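Local structure of C-glycoside 3-oxidase (Microbacterium trichothecenolyticum, 7DVE) at residues A[167-172]-A[195-200]; A[202-205]-A[209-212]; A[369-374]-A[413-418]; A[447-452]-A[473-478]; A[462-467]-A[501-506]. The protein uses FAD and molecular oxygen to oxidise the C3 hydroxyl of the sugar in C-glycosides such as isoorientin and mangiferin, releasing hydrogen peroxide. All coordinates share one frame; numbering follows the deposited sequence.

Contact 1 (A[167-172]-A[195-200]); sequences AFDASP and VQRMPL
Asp169 and Arg197 meet in a side-on salt bridge in which the guanidinium offers NE and one terminal nitrogen, one to each carboxylate oxygen. The stronger arm runs from Arg197 NE to Asp169 OD1, 3.0 Å long and nearly straight at 163°, with OD1 lying close to the guanidinium plane and receiving the proton on its syn lone pair. The second arm, Arg197 NH2 to Asp169 OD2 at 3.3 Å, is more bent, and its donor stands above the carboxylate plane. The two flat groups are turned 67° against each other, in keeping with one straight, in-plane arm and one bent arm.

Beside this polar pair, Leu200 CD1 sits at the edge of the Phe168 ring, near its plane, 3.4 Å from CE2. The backbones stay well apart, with 9.2 Å between Phe168 CA and Arg197 CA, so the gap is bridged by side chains, chiefly that of Arg197, which bends at its second torsion (chi2 139°). A type I turn from Phe168 to Ser171 presents Phe168 and Asp169 from consecutive positions.

Leu200 lies beside the FAD-binding residue Ala131, its side chain about 6 Å from FAD, so the contact ties a loop to a strand bordering the cofactor region. Strand 196-204 pairs with strands 163-164 and 330-333, while Phe168 also packs on Gln347 of strand 341-347 and on Leu210 of strand 210-212.

Contact 2 (A[202-205]-A[209-212]); sequences VHRR and PLVW
Pro209 opens the returning strand of a beta hairpin whose other arm is the end of strand 196-204. Its carbonyl oxygen accepts a 2.7 Å, almost linear bond from Arg205 N, while its ring atom CG lies at the edge of the Arg205 guanidinium, near that group's plane; Arg205 NH1 bonds to Asn56. Leu210 forms a non-hydrogen-bonded pair with Arg204: Leu210 CD1 lies over one guanidinium face, 3.9 Å from Arg204 CZ, and also touches the Arg204 CG methylene, while Glu326 takes the charged end in a salt bridge. Val211 and His203 are a hydrogen-bonded pair, His203 N giving to Val211 O and Val211 N to His203 O, both at 2.9 Å. On their shared face Val211 CG1 makes a CH-pi contact 3.9 Å from the His203 ring centroid; His203 ND1 bonds to Ser213 OG. The strand directions differ by 146°, consistent with a twisted antiparallel pair. Trp212, near the FAD-binding Thr129, closes the register opposite Val202, with Trp212 CE3 and Val202 CG2 4.0 Å apart.

Contact 3 (A[369-374]-A[413-418]); sequences LGLFCA and DRAKAE
An intermediate first torsion in Leu371 (chi1 -107°) carries its CD2 toward helix 406-424, and Glu418, with CG anti to the backbone N (chi1 176°), places its CG against that methyl, beside its CB. The arrangement is a helix packed on a beta sheet: strand 366-373 belongs to an antiparallel sheet, and the short axes run 8.8 Å apart with their directions 158° from each other. Leu371 CD2 lies 3.5 Å from Ala415 O and 3.9 Å from Glu418 CG, so it is the aliphatic part of the glutamate that packs here, its carboxylate being engaged in a salt bridge with Arg421. The backbones come nearest at Ala415, whose small side chain is consistent with the 6.5 Å between its CA and Leu371 CA. Phe341 and Ile301, from the two adjoining strands, also touch Ala415, while Phe372 points away from the helix and meets the ring of His444, the probable proton acceptor. At the far end of the patch, Cys373 SG rests 3.7 Å from Ala415 CB.

Contact 4 (A[447-452]-A[473-478]); sequences GTVRMG and LFVAGN. With FAD (flavin-adenine dinucleotide), chain C.
Gly477 and the FAD pyrophosphate come together so closely that the absence of a side chain matters: Gly477 CA lies 3.5 Å from FAD O2P, and its backbone (phi 130°) adopts a conformation open chiefly to glycine. It follows strand 473-475, an outermost strand of the parallel Rossmann-type sheet of this GMC oxidoreductase, where the chain leaves the sheet for the cofactor.

Against 473-478 packs the loop 447-452. Its contact is mostly apolar and modest, burying 143 Å² in all: Val449 CG2 approaches Val475 CB at 4.2 Å, and Val475 CG2 in turn faces the Val449 carbonyl oxygen. Farther along, the backbones of Gly447 and Asn478 pass near each other without hydrogen bonding, Gly447 N lying 3.7 Å from Asn478 O. Backbone bonds of Val449 to Gly479 and of Met451 to Val480 continue the join just beyond Asn478. The loop follows closely on His444, the probable proton acceptor, whose side chain lies about 6 Å from that of Asn478.

Asn478 turns its amide from the loop to the ribityl chain: CG stands anti to the carbonyl carbon (chi1 -48°), and ND2 donates a 2.8 Å bond, at 157°, to FAD O3'.

Contact 5 (A[462-467]-A[501-506]); sequences SPDSEV and ARHIAD
His503 and Asp464 join a type I beta turn, Ser462 to Ser465, to the C-terminal part of helix 490-510. Packing over the ring comes first. Asp464 CB lies over one face of the imidazole, 4.2 Å from the ring centroid and 23° off the normal, a CH-pi contact displaced toward the rim. Closer still, Asp464 OD1 comes 3.1 Å from His503 CB and 3.2 Å from His503 CG. His503 has CG anti to the backbone N (chi1 -171°), which extends the ring out from the helix toward the turn.

Charged groups surround the ring without bonding it directly. The Asp464 carboxylate, tilted 47° to the ring, has its OD2 in a salt bridge with Arg499, one helical turn before His503. Glu466 OE1 lies 4.0 Å from His503 CE1, while its OE2 is held by the backbone amide of Gly472. The nearby carboxylates might raise the basicity of the imidazole, but its charge is not evident and ND1, buried here, has no partner in the model.

Hydrogen bonding shapes the loop. Its backbone bonds to strand 473-475, so the helix packs beside the edge of the parallel sheet, away from cofactor and active site. Ser465 N bonds to Ser462 O to close the turn, and Ser462 N reaches Glu466 O at 2.8 Å. Ser462 OG collects two weak bonds, from Asp464 N at 3.2 Å and from Glu466 N at 3.3 Å.

Contacts 1 and 2 share strand 196-204 and touch directly, Ala167 CB lying 3.6 Å from Val202 CG1 and Phe168 CZ 3.8 Å from Leu210 CD2. Contact 3 reaches the same antiparallel sheet, its centre about 22 Å from that of contact 1. Contacts 4 and 5 lie about 11 Å apart between centres; the loop 462-467 probably bonds along strand 473-475, with Val475 N 3.1 Å from Ser465 O. Contacts 1 and 2 lie on the other side of the chain's centre from contact 4, which binds FAD directly, whereas the side chains of Leu200 and Trp212 come within about 6 and 7 Å of it. Contact 5 is remote from the cofactor and the active site.

Contact 1 (A[167-172]-A[195-200])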
# COMPACT_ATOMS: atom_id res chain seq x y z
N ALA A 167 -16.91 -11.45 -2.54
CA ALA A 167 -17.31 -10.65 -3.70
C ALA A 167 -17.47 -11.48 -4.97
O ALA A 167 -18.33 -11.17 -5.81
CB ALA A 167 -16.28 -9.54 -3.93
N PHE A 168 -16.70 -12.56 -5.11
CA PHE A 168 -16.73 -13.41 -6.29
C PHE A 168 -17.46 -14.73 -6.07
O PHE A 168 -17.36 -15.61 -6.92
CB PHE A 168 -15.30 -13.71 -6.76
CG PHE A 168 -14.56 -12.51 -7.20
CD1 PHE A 168 -14.61 -12.09 -8.52
CD2 PHE A 168 -13.80 -11.77 -6.31
CE1 PHE A 168 -13.93 -10.96 -8.94
CE2 PHE A 168 -13.11 -10.64 -6.73
CZ PHE A 168 -13.19 -10.25 -8.05
N ASP A 169 -18.21 -14.89 -4.97
CA ASP A 169 -18.76 -16.21 -4.67
C ASP A 169 -19.89 -16.64 -5.61
O ASP A 169 -20.23 -17.82 -5.63
CB ASP A 169 -19.27 -16.28 -3.23
CG ASP A 169 -18.16 -16.52 -2.22
OD1 ASP A 169 -16.97 -16.60 -2.60
OD2 ASP A 169 -18.48 -16.60 -1.01
N ALA A 170 -20.50 -15.71 -6.37
CA ALA A 170 -21.59 -16.06 -7.28
C ALA A 170 -21.13 -16.36 -8.70
O ALA A 170 -21.97 -16.69 -9.55
CB ALA A 170 -22.65 -14.95 -7.33
N SER A 171 -19.84 -16.25 -9.00
CA SER A 171 -19.51 -16.45 -10.40
C SER A 171 -19.44 -17.94 -10.73
O SER A 171 -19.19 -18.77 -9.85
CB SER A 171 -18.19 -15.79 -10.76
OG SER A 171 -17.14 -16.72 -10.69
N PRO A 172 -19.67 -18.30 -12.00
CA PRO A 172 -19.63 -19.73 -12.37
C PRO A 172 -18.31 -20.42 -12.07
O PRO A 172 -18.29 -21.65 -11.87
CB PRO A 172 -19.92 -19.72 -13.88
CG PRO A 172 -20.32 -18.30 -14.24
CD PRO A 172 -20.28 -17.44 -13.03
N VAL A 195 -5.49 -22.91 2.10
CA VAL A 195 -5.94 -22.17 0.93
C VAL A 195 -7.36 -21.66 1.16
O VAL A 195 -8.22 -22.38 1.68
CB VAL A 195 -5.83 -23.08 -0.30
CG1 VAL A 195 -6.30 -22.34 -1.53
CG2 VAL A 195 -4.38 -23.53 -0.49
N GLN A 196 -7.61 -20.40 0.81
CA GLN A 196 -8.86 -19.75 1.15
C GLN A 196 -9.06 -18.56 0.22
O GLN A 196 -8.18 -18.25 -0.60
CB GLN A 196 -8.88 -19.31 2.62
CG GLN A 196 -7.62 -18.51 3.08
CD GLN A 196 -7.65 -18.25 4.57
OE1 GLN A 196 -8.42 -17.41 5.05
NE2 GLN A 196 -6.83 -18.98 5.32
N ARG A 197 -10.22 -17.91 0.33
CA ARG A 197 -10.46 -16.72 -0.49
C ARG A 197 -9.55 -15.59 -0.05
O ARG A 197 -9.23 -15.46 1.13
CB ARG A 197 -11.91 -16.26 -0.39
CG ARG A 197 -12.94 -17.29 -0.75
CD ARG A 197 -14.11 -17.19 0.23
NE ARG A 197 -15.32 -17.76 -0.32
CZ ARG A 197 -15.74 -18.98 -0.01
NH1 ARG A 197 -15.00 -19.78 0.76
NH2 ARG A 197 -16.92 -19.41 -0.46
N MET A 198 -9.10 -14.79 -0.99
CA MET A 198 -8.36 -13.62 -0.59
C MET A 198 -9.33 -12.60 0.01
O MET A 198 -10.37 -12.32 -0.59
CB MET A 198 -7.60 -12.99 -1.75
CG MET A 198 -6.79 -11.78 -1.30
SD MET A 198 -5.39 -12.26 -0.29
CE MET A 198 -4.25 -12.85 -1.56
N PRO A 199 -9.05 -12.04 1.18
CA PRO A 199 -9.86 -10.89 1.63
C PRO A 199 -9.50 -9.66 0.82
O PRO A 199 -8.32 -9.34 0.66
CB PRO A 199 -9.49 -10.74 3.11
CG PRO A 199 -8.67 -11.94 3.49
CD PRO A 199 -8.19 -12.60 2.23
N LEU A 200 -10.52 -9.00 0.26
CA LEU A 200 -10.30 -7.97 -0.77
C LEU A 200 -10.97 -6.66 -0.39
O LEU A 200 -12.11 -6.65 0.09
CB LEU A 200 -10.83 -8.42 -2.15
CG LEU A 200 -10.15 -9.53 -2.94
CD1 LEU A 200 -11.01 -9.93 -4.16
CD2 LEU A 200 -8.67 -9.14 -3.39

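Contact 2 (A[202-205]-A[209-212])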
# COMPACT_ATOMS: atom_id res chain seq x y z
N VAL A 202 -12.87 -4.26 -1.70
CA VAL A 202 -13.68 -4.17 -2.91
C VAL A 202 -15.11 -3.90 -2.48
O VAL A 202 -15.52 -4.26 -1.38
CB VAL A 202 -13.57 -5.47 -3.75
CG1 VAL A 202 -14.44 -6.59 -3.15
CG2 VAL A 202 -13.99 -5.22 -5.14
N HIS A 203 -15.88 -3.25 -3.36
CA HIS A 203 -17.30 -3.02 -3.12
C HIS A 203 -18.04 -2.97 -4.45
O HIS A 203 -17.43 -2.87 -5.52
CB HIS A 203 -17.56 -1.72 -2.34
CG HIS A 203 -17.18 -0.49 -3.10
ND1 HIS A 203 -15.90 0.03 -3.09
CD2 HIS A 203 -17.90 0.31 -3.92
CE1 HIS A 203 -15.86 1.11 -3.86
NE2 HIS A 203 -17.06 1.29 -4.38
N ARG A 204 -19.36 -3.03 -4.37
CA ARG A 204 -20.21 -2.90 -5.53
C ARG A 204 -20.68 -1.47 -5.67
O ARG A 204 -21.08 -0.83 -4.69
CB ARG A 204 -21.41 -3.84 -5.44
CG ARG A 204 -21.02 -5.29 -5.36
CD ARG A 204 -21.93 -6.19 -6.15
NE ARG A 204 -21.36 -7.53 -6.21
CZ ARG A 204 -21.01 -8.15 -7.33
NH1 ARG A 204 -21.24 -7.62 -8.52
NH2 ARG A 204 -20.44 -9.35 -7.24
N ARG A 205 -20.64 -0.96 -6.90
CA ARG A 205 -21.23 0.33 -7.15
C ARG A 205 -22.75 0.19 -7.10
O ARG A 205 -23.31 -0.85 -7.46
CB ARG A 205 -20.76 0.86 -8.50
CG ARG A 205 -19.22 1.07 -8.55
CD ARG A 205 -18.71 1.05 -9.99
NE ARG A 205 -19.51 1.92 -10.84
CZ ARG A 205 -19.45 3.24 -10.82
NH1 ARG A 205 -18.55 3.87 -10.09
NH2 ARG A 205 -20.30 3.94 -11.56
N PRO A 209 -21.58 -2.78 -10.76
CA PRO A 209 -20.21 -3.32 -10.89
C PRO A 209 -19.39 -3.36 -9.61
O PRO A 209 -19.34 -2.40 -8.84
CB PRO A 209 -19.57 -2.39 -11.93
CG PRO A 209 -20.72 -1.42 -12.41
CD PRO A 209 -21.98 -2.07 -11.99
N LEU A 210 -18.72 -4.49 -9.42
CA LEU A 210 -17.63 -4.64 -8.46
C LEU A 210 -16.43 -3.77 -8.83
O LEU A 210 -16.08 -3.68 -10.01
CB LEU A 210 -17.20 -6.10 -8.46
CG LEU A 210 -16.66 -6.76 -7.21
CD1 LEU A 210 -17.62 -6.58 -6.06
CD2 LEU A 210 -16.41 -8.24 -7.50
N VAL A 211 -15.77 -3.17 -7.83
CA VAL A 211 -14.64 -2.27 -8.05
C VAL A 211 -13.81 -2.13 -6.76
O VAL A 211 -14.34 -2.24 -5.66
CB VAL A 211 -15.12 -0.90 -8.57
CG1 VAL A 211 -15.82 -0.12 -7.45
CG2 VAL A 211 -13.93 -0.10 -9.13
N TRP A 212 -12.51 -1.88 -6.92
CA TRP A 212 -11.59 -1.76 -5.78
C TRP A 212 -11.93 -0.55 -4.91
O TRP A 212 -12.36 0.51 -5.40
CB TRP A 212 -10.13 -1.65 -6.26
CG TRP A 212 -9.71 -2.75 -7.18
CD1 TRP A 212 -9.29 -2.62 -8.48
CD2 TRP A 212 -9.69 -4.16 -6.90
NE1 TRP A 212 -9.02 -3.86 -9.02
CE2 TRP A 212 -9.25 -4.82 -8.07
CE3 TRP A 212 -10.00 -4.94 -5.77
CZ2 TRP A 212 -9.09 -6.20 -8.15
CZ3 TRP A 212 -9.85 -6.31 -5.85
CH2 TRP A 212 -9.41 -6.94 -7.03

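Contact 3 (A[369-374]-A[413-418])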
# COMPACT_ATOMS: atom_id res chain seq x y z
N LEU A 369 -0.41 -16.04 -11.12
CA LEU A 369 0.07 -16.35 -9.78
C LEU A 369 1.19 -15.40 -9.41
O LEU A 369 2.08 -15.14 -10.23
CB LEU A 369 0.61 -17.78 -9.68
CG LEU A 369 -0.39 -18.92 -9.84
CD1 LEU A 369 -0.52 -19.30 -11.31
CD2 LEU A 369 0.05 -20.10 -8.98
N GLY A 370 1.16 -14.91 -8.17
CA GLY A 370 2.30 -14.22 -7.59
C GLY A 370 2.69 -14.77 -6.22
O GLY A 370 1.84 -14.95 -5.33
N LEU A 371 3.97 -15.03 -6.04
CA LEU A 371 4.55 -15.33 -4.74
C LEU A 371 5.47 -14.19 -4.31
O LEU A 371 6.20 -13.62 -5.13
CB LEU A 371 5.31 -16.66 -4.74
CG LEU A 371 4.64 -17.85 -4.02
CD1 LEU A 371 3.33 -18.28 -4.69
CD2 LEU A 371 5.62 -19.02 -3.84
N PHE A 372 5.43 -13.87 -3.03
CA PHE A 372 6.17 -12.76 -2.45
C PHE A 372 7.01 -13.28 -1.31
O PHE A 372 6.51 -14.03 -0.46
CB PHE A 372 5.24 -11.67 -1.91
CG PHE A 372 4.38 -11.02 -2.96
CD1 PHE A 372 3.28 -11.70 -3.50
CD2 PHE A 372 4.65 -9.73 -3.39
CE1 PHE A 372 2.47 -11.11 -4.48
CE2 PHE A 372 3.83 -9.13 -4.36
CZ PHE A 372 2.73 -9.83 -4.91
N CYS A 373 8.27 -12.86 -1.29
CA CYS A 373 9.24 -13.24 -0.28
C CYS A 373 9.35 -12.18 0.81
O CYS A 373 9.12 -10.99 0.57
CB CYS A 373 10.62 -13.43 -0.91
SG CYS A 373 10.63 -14.77 -2.06
N ALA A 374 9.70 -12.64 2.02
CA ALA A 374 10.12 -11.76 3.09
C ALA A 374 11.60 -11.40 2.92
O ALA A 374 12.40 -12.24 2.51
CB ALA A 374 9.89 -12.42 4.45
N ASP A 413 14.75 -18.74 -4.53
CA ASP A 413 14.77 -20.02 -5.23
C ASP A 413 13.65 -20.94 -4.74
O ASP A 413 12.97 -21.60 -5.55
CB ASP A 413 16.14 -20.67 -5.06
CG ASP A 413 17.22 -19.97 -5.90
OD1 ASP A 413 16.88 -19.08 -6.71
OD2 ASP A 413 18.42 -20.30 -5.75
N ARG A 414 13.45 -20.99 -3.42
CA ARG A 414 12.30 -21.70 -2.88
C ARG A 414 11.00 -21.20 -3.51
O ARG A 414 10.17 -22.00 -3.98
CB ARG A 414 12.27 -21.58 -1.35
CG ARG A 414 13.33 -22.39 -0.63
CD ARG A 414 13.15 -22.37 0.90
NE ARG A 414 11.95 -23.08 1.34
CZ ARG A 414 11.44 -23.02 2.57
NH1 ARG A 414 11.98 -22.26 3.51
NH2 ARG A 414 10.37 -23.75 2.86
N ALA A 415 10.80 -19.89 -3.51
CA ALA A 415 9.55 -19.36 -4.06
C ALA A 415 9.35 -19.78 -5.52
O ALA A 415 8.23 -20.07 -5.94
CB ALA A 415 9.54 -17.84 -3.91
N LYS A 416 10.43 -19.85 -6.30
CA LYS A 416 10.30 -20.27 -7.70
C LYS A 416 9.79 -21.71 -7.82
O LYS A 416 8.83 -22.00 -8.57
CB LYS A 416 11.64 -20.10 -8.41
CG LYS A 416 12.06 -18.63 -8.44
CD LYS A 416 13.50 -18.50 -8.86
CE LYS A 416 13.65 -18.97 -10.29
NZ LYS A 416 14.94 -18.51 -10.81
N ALA A 417 10.38 -22.63 -7.04
CA ALA A 417 9.90 -24.01 -7.08
C ALA A 417 8.46 -24.12 -6.58
O ALA A 417 7.64 -24.86 -7.16
CB ALA A 417 10.83 -24.92 -6.29
N GLU A 418 8.10 -23.35 -5.55
CA GLU A 418 6.73 -23.46 -5.04
C GLU A 418 5.71 -22.86 -6.00
O GLU A 418 4.58 -23.37 -6.10
CB GLU A 418 6.58 -22.82 -3.66
CG GLU A 418 5.10 -22.83 -3.11
CD GLU A 418 4.57 -24.23 -2.75
OE1 GLU A 418 5.28 -25.23 -2.99
OE2 GLU A 418 3.42 -24.34 -2.23

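Contact 4 (A[447-452]-A[473-478])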
# COMPACT_ATOMS: atom_id res chain seq x y z
N GLY A 447 9.38 -0.49 6.56
CA GLY A 447 10.49 -0.46 7.49
C GLY A 447 11.23 0.85 7.61
O GLY A 447 11.98 1.01 8.56
N THR A 448 11.01 1.81 6.72
CA THR A 448 11.86 3.00 6.71
C THR A 448 11.57 3.94 7.87
O THR A 448 12.39 4.81 8.16
CB THR A 448 11.71 3.77 5.39
OG1 THR A 448 10.32 4.01 5.15
CG2 THR A 448 12.30 2.97 4.23
N VAL A 449 10.41 3.79 8.52
CA VAL A 449 10.06 4.58 9.69
C VAL A 449 9.43 3.66 10.72
O VAL A 449 8.34 3.94 11.24
CB VAL A 449 9.13 5.75 9.33
CG1 VAL A 449 9.92 6.83 8.59
CG2 VAL A 449 7.97 5.27 8.48
N ARG A 450 10.12 2.57 11.04
CA ARG A 450 9.51 1.44 11.74
C ARG A 450 9.21 1.77 13.20
O ARG A 450 9.93 2.53 13.86
CB ARG A 450 10.42 0.21 11.65
CG ARG A 450 11.83 0.56 11.93
CD ARG A 450 12.64 -0.53 12.63
NE ARG A 450 13.01 -1.70 11.84
CZ ARG A 450 14.06 -2.46 12.13
NH1 ARG A 450 14.88 -2.16 13.12
NH2 ARG A 450 14.27 -3.56 11.42
N MET A 451 8.13 1.17 13.70
CA MET A 451 7.77 1.32 15.09
C MET A 451 8.56 0.33 15.94
O MET A 451 8.92 -0.76 15.49
CB MET A 451 6.26 1.10 15.27
CG MET A 451 5.80 -0.35 15.20
SD MET A 451 4.14 -0.60 15.87
CE MET A 451 3.36 0.98 15.53
N GLY A 452 8.86 0.74 17.18
CA GLY A 452 9.53 -0.14 18.11
C GLY A 452 9.03 0.12 19.52
O GLY A 452 8.28 1.07 19.78
N LEU A 473 4.64 14.57 16.25
CA LEU A 473 4.82 14.13 14.87
C LEU A 473 4.53 12.64 14.79
O LEU A 473 5.02 11.86 15.61
CB LEU A 473 6.25 14.42 14.39
CG LEU A 473 6.64 13.81 13.04
CD1 LEU A 473 5.73 14.31 11.92
CD2 LEU A 473 8.11 14.10 12.74
N PHE A 474 3.72 12.25 13.81
CA PHE A 474 3.29 10.87 13.62
C PHE A 474 3.63 10.43 12.21
O PHE A 474 3.67 11.24 11.29
CB PHE A 474 1.77 10.70 13.89
CG PHE A 474 1.38 10.93 15.32
CD1 PHE A 474 1.22 12.22 15.81
CD2 PHE A 474 1.19 9.86 16.19
CE1 PHE A 474 0.87 12.44 17.14
CE2 PHE A 474 0.84 10.07 17.51
CZ PHE A 474 0.69 11.36 17.98
N VAL A 475 3.84 9.13 12.05
CA VAL A 475 4.10 8.55 10.74
C VAL A 475 3.09 7.43 10.50
O VAL A 475 2.51 6.88 11.44
CB VAL A 475 5.55 8.04 10.60
CG1 VAL A 475 6.52 9.23 10.55
CG2 VAL A 475 5.91 7.13 11.77
N ALA A 476 2.87 7.11 9.24
CA ALA A 476 1.79 6.21 8.87
C ALA A 476 2.09 5.59 7.52
O ALA A 476 2.53 6.28 6.61
CB ALA A 476 0.45 6.96 8.81
N GLY A 477 1.82 4.30 7.40
CA GLY A 477 1.84 3.55 6.17
C GLY A 477 2.67 2.30 6.33
O GLY A 477 3.06 1.92 7.43
N ASN A 478 2.96 1.67 5.19
CA ASN A 478 3.77 0.46 5.16
C ASN A 478 5.15 0.71 5.77
O ASN A 478 5.74 -0.22 6.33
CB ASN A 478 3.89 -0.03 3.72
CG ASN A 478 2.53 -0.07 3.02
OD1 ASN A 478 1.51 -0.34 3.65
ND2 ASN A 478 2.51 0.22 1.73
PA FAD C . 0.25 6.00 -0.75
O1A FAD C . 1.43 6.16 -1.64
O2A FAD C . -0.82 5.05 -1.15
O5B FAD C . -0.29 7.51 -0.61
C5B FAD C . 0.60 8.54 -0.16
C4B FAD C . 0.16 9.87 -0.70
O4B FAD C . 1.08 10.85 -0.14
C3B FAD C . 0.36 9.95 -2.23
O3B FAD C . -0.88 10.38 -2.83
C2B FAD C . 1.43 11.04 -2.34
O2B FAD C . 1.23 11.87 -3.49
C1B FAD C . 1.18 11.88 -1.10
N9A FAD C . 2.39 12.72 -0.77
C8A FAD C . 3.61 12.19 -0.67
N7A FAD C . 4.48 13.16 -0.36
C5A FAD C . 3.80 14.31 -0.27
C6A FAD C . 4.20 15.55 0.03
N6A FAD C . 5.50 15.71 0.28
N1A FAD C . 3.34 16.59 0.09
C2A FAD C . 1.99 16.34 -0.18
N3A FAD C . 1.59 15.03 -0.48
C4A FAD C . 2.50 14.04 -0.52
N1 FAD C . -1.25 -3.20 -1.67
C2 FAD C . -1.87 -4.22 -0.97
O2 FAD C . -1.83 -4.19 0.25
N3 FAD C . -2.52 -5.25 -1.66
C4 FAD C . -2.58 -5.23 -3.08
O4 FAD C . -3.17 -6.14 -3.67
C4X FAD C . -1.94 -4.20 -3.76
N5 FAD C . -1.91 -4.15 -5.11
C5X FAD C . -1.40 -3.04 -5.73
C6 FAD C . -1.48 -2.90 -7.13
C7 FAD C . -1.02 -1.76 -7.79
C7M FAD C . -1.13 -1.63 -9.33
C8 FAD C . -0.45 -0.73 -7.04
C8M FAD C . 0.07 0.53 -7.75
C9 FAD C . -0.35 -0.87 -5.65
C9A FAD C . -0.82 -2.02 -4.99
N10 FAD C . -0.71 -2.16 -3.64
C10 FAD C . -1.29 -3.20 -3.03
C1' FAD C . 0.01 -1.19 -2.78
C2' FAD C . -0.88 -0.14 -2.09
O2' FAD C . -1.42 0.73 -3.10
C3' FAD C . -0.05 0.65 -1.02
O3' FAD C . 0.43 -0.25 -0.02
C4' FAD C . -0.93 1.67 -0.29
O4' FAD C . -1.50 2.56 -1.22
C5' FAD C . -0.08 2.48 0.73
O5' FAD C . -0.85 3.58 1.26
P FAD C . -0.18 4.92 1.87
O1P FAD C . -1.20 5.98 2.12
O2P FAD C . 0.66 4.46 2.99
O3P FAD C . 0.73 5.61 0.73

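Contact 5 (A[462-467]-A[501-506])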
# COMPACT_ATOMS: atom_id res chain seq x y z
N SER A 462 7.13 5.13 18.09
CA SER A 462 6.59 4.33 19.18
C SER A 462 5.44 3.46 18.66
O SER A 462 4.99 3.61 17.53
CB SER A 462 6.10 5.26 20.28
OG SER A 462 4.91 5.88 19.85
N PRO A 463 4.95 2.52 19.48
CA PRO A 463 3.79 1.73 19.04
C PRO A 463 2.58 2.59 18.76
O PRO A 463 1.65 2.13 18.07
CB PRO A 463 3.56 0.76 20.20
CG PRO A 463 4.89 0.68 20.88
CD PRO A 463 5.41 2.08 20.81
N ASP A 464 2.55 3.83 19.24
CA ASP A 464 1.49 4.73 18.84
C ASP A 464 1.87 5.54 17.60
O ASP A 464 1.24 6.57 17.33
CB ASP A 464 1.13 5.65 19.99
CG ASP A 464 0.31 4.93 21.04
OD1 ASP A 464 -0.94 4.97 20.96
OD2 ASP A 464 0.90 4.35 21.97
N SER A 465 2.92 5.12 16.87
CA SER A 465 3.38 5.74 15.63
C SER A 465 3.94 7.14 15.82
O SER A 465 4.12 7.87 14.83
CB SER A 465 2.27 5.77 14.58
OG SER A 465 1.87 4.45 14.24
N GLU A 466 4.24 7.55 17.05
CA GLU A 466 4.81 8.86 17.31
C GLU A 466 6.33 8.79 17.27
O GLU A 466 6.92 7.92 17.92
CB GLU A 466 4.34 9.37 18.67
CG GLU A 466 4.52 10.85 18.90
CD GLU A 466 3.96 11.27 20.25
OE1 GLU A 466 3.53 10.38 21.02
OE2 GLU A 466 3.95 12.49 20.52
N VAL A 467 6.97 9.69 16.52
CA VAL A 467 8.40 9.54 16.27
C VAL A 467 9.20 9.98 17.49
O VAL A 467 8.92 11.02 18.11
CB VAL A 467 8.84 10.29 14.99
CG1 VAL A 467 7.83 10.10 13.83
CG2 VAL A 467 9.14 11.75 15.24
N ALA A 501 -4.17 7.09 15.32
CA ALA A 501 -5.26 8.06 15.32
C ALA A 501 -6.09 7.98 16.59
O ALA A 501 -6.55 9.01 17.10
CB ALA A 501 -6.14 7.87 14.09
N ARG A 502 -6.28 6.77 17.14
CA ARG A 502 -6.93 6.67 18.44
C ARG A 502 -6.12 7.38 19.51
O ARG A 502 -6.68 8.02 20.41
CB ARG A 502 -7.12 5.21 18.82
CG ARG A 502 -8.13 4.49 18.01
CD ARG A 502 -8.11 3.04 18.40
NE ARG A 502 -9.37 2.39 18.07
CZ ARG A 502 -9.61 1.10 18.27
NH1 ARG A 502 -8.70 0.31 18.80
NH2 ARG A 502 -10.79 0.61 17.92
N HIS A 503 -4.79 7.26 19.45
CA HIS A 503 -3.95 7.97 20.42
C HIS A 503 -4.11 9.48 20.29
O HIS A 503 -4.24 10.19 21.31
CB HIS A 503 -2.48 7.58 20.26
CG HIS A 503 -1.63 8.11 21.37
ND1 HIS A 503 -0.72 9.14 21.20
CD2 HIS A 503 -1.60 7.81 22.69
CE1 HIS A 503 -0.15 9.42 22.35
NE2 HIS A 503 -0.67 8.63 23.27
N ILE A 504 -4.10 10.00 19.07
CA ILE A 504 -4.28 11.44 18.88
C ILE A 504 -5.64 11.88 19.42
O ILE A 504 -5.77 12.94 20.04
CB ILE A 504 -4.08 11.83 17.40
CG1 ILE A 504 -2.60 11.71 17.02
CG2 ILE A 504 -4.55 13.25 17.14
CD1 ILE A 504 -2.34 12.06 15.58
N ALA A 505 -6.69 11.07 19.20
CA ALA A 505 -8.01 11.38 19.76
C ALA A 505 -7.98 11.40 21.28
O ALA A 505 -8.58 12.29 21.91
CB ALA A 505 -9.05 10.38 19.27
N ASP A 506 -7.33 10.41 21.90
CA ASP A 506 -7.14 10.43 23.35
C ASP A 506 -6.51 11.74 23.79
O ASP A 506 -6.98 12.40 24.73
CB ASP A 506 -6.24 9.26 23.78
CG ASP A 506 -6.94 7.92 23.70
OD1 ASP A 506 -7.98 7.78 24.34
OD2 ASP A 506 -6.45 7.01 22.99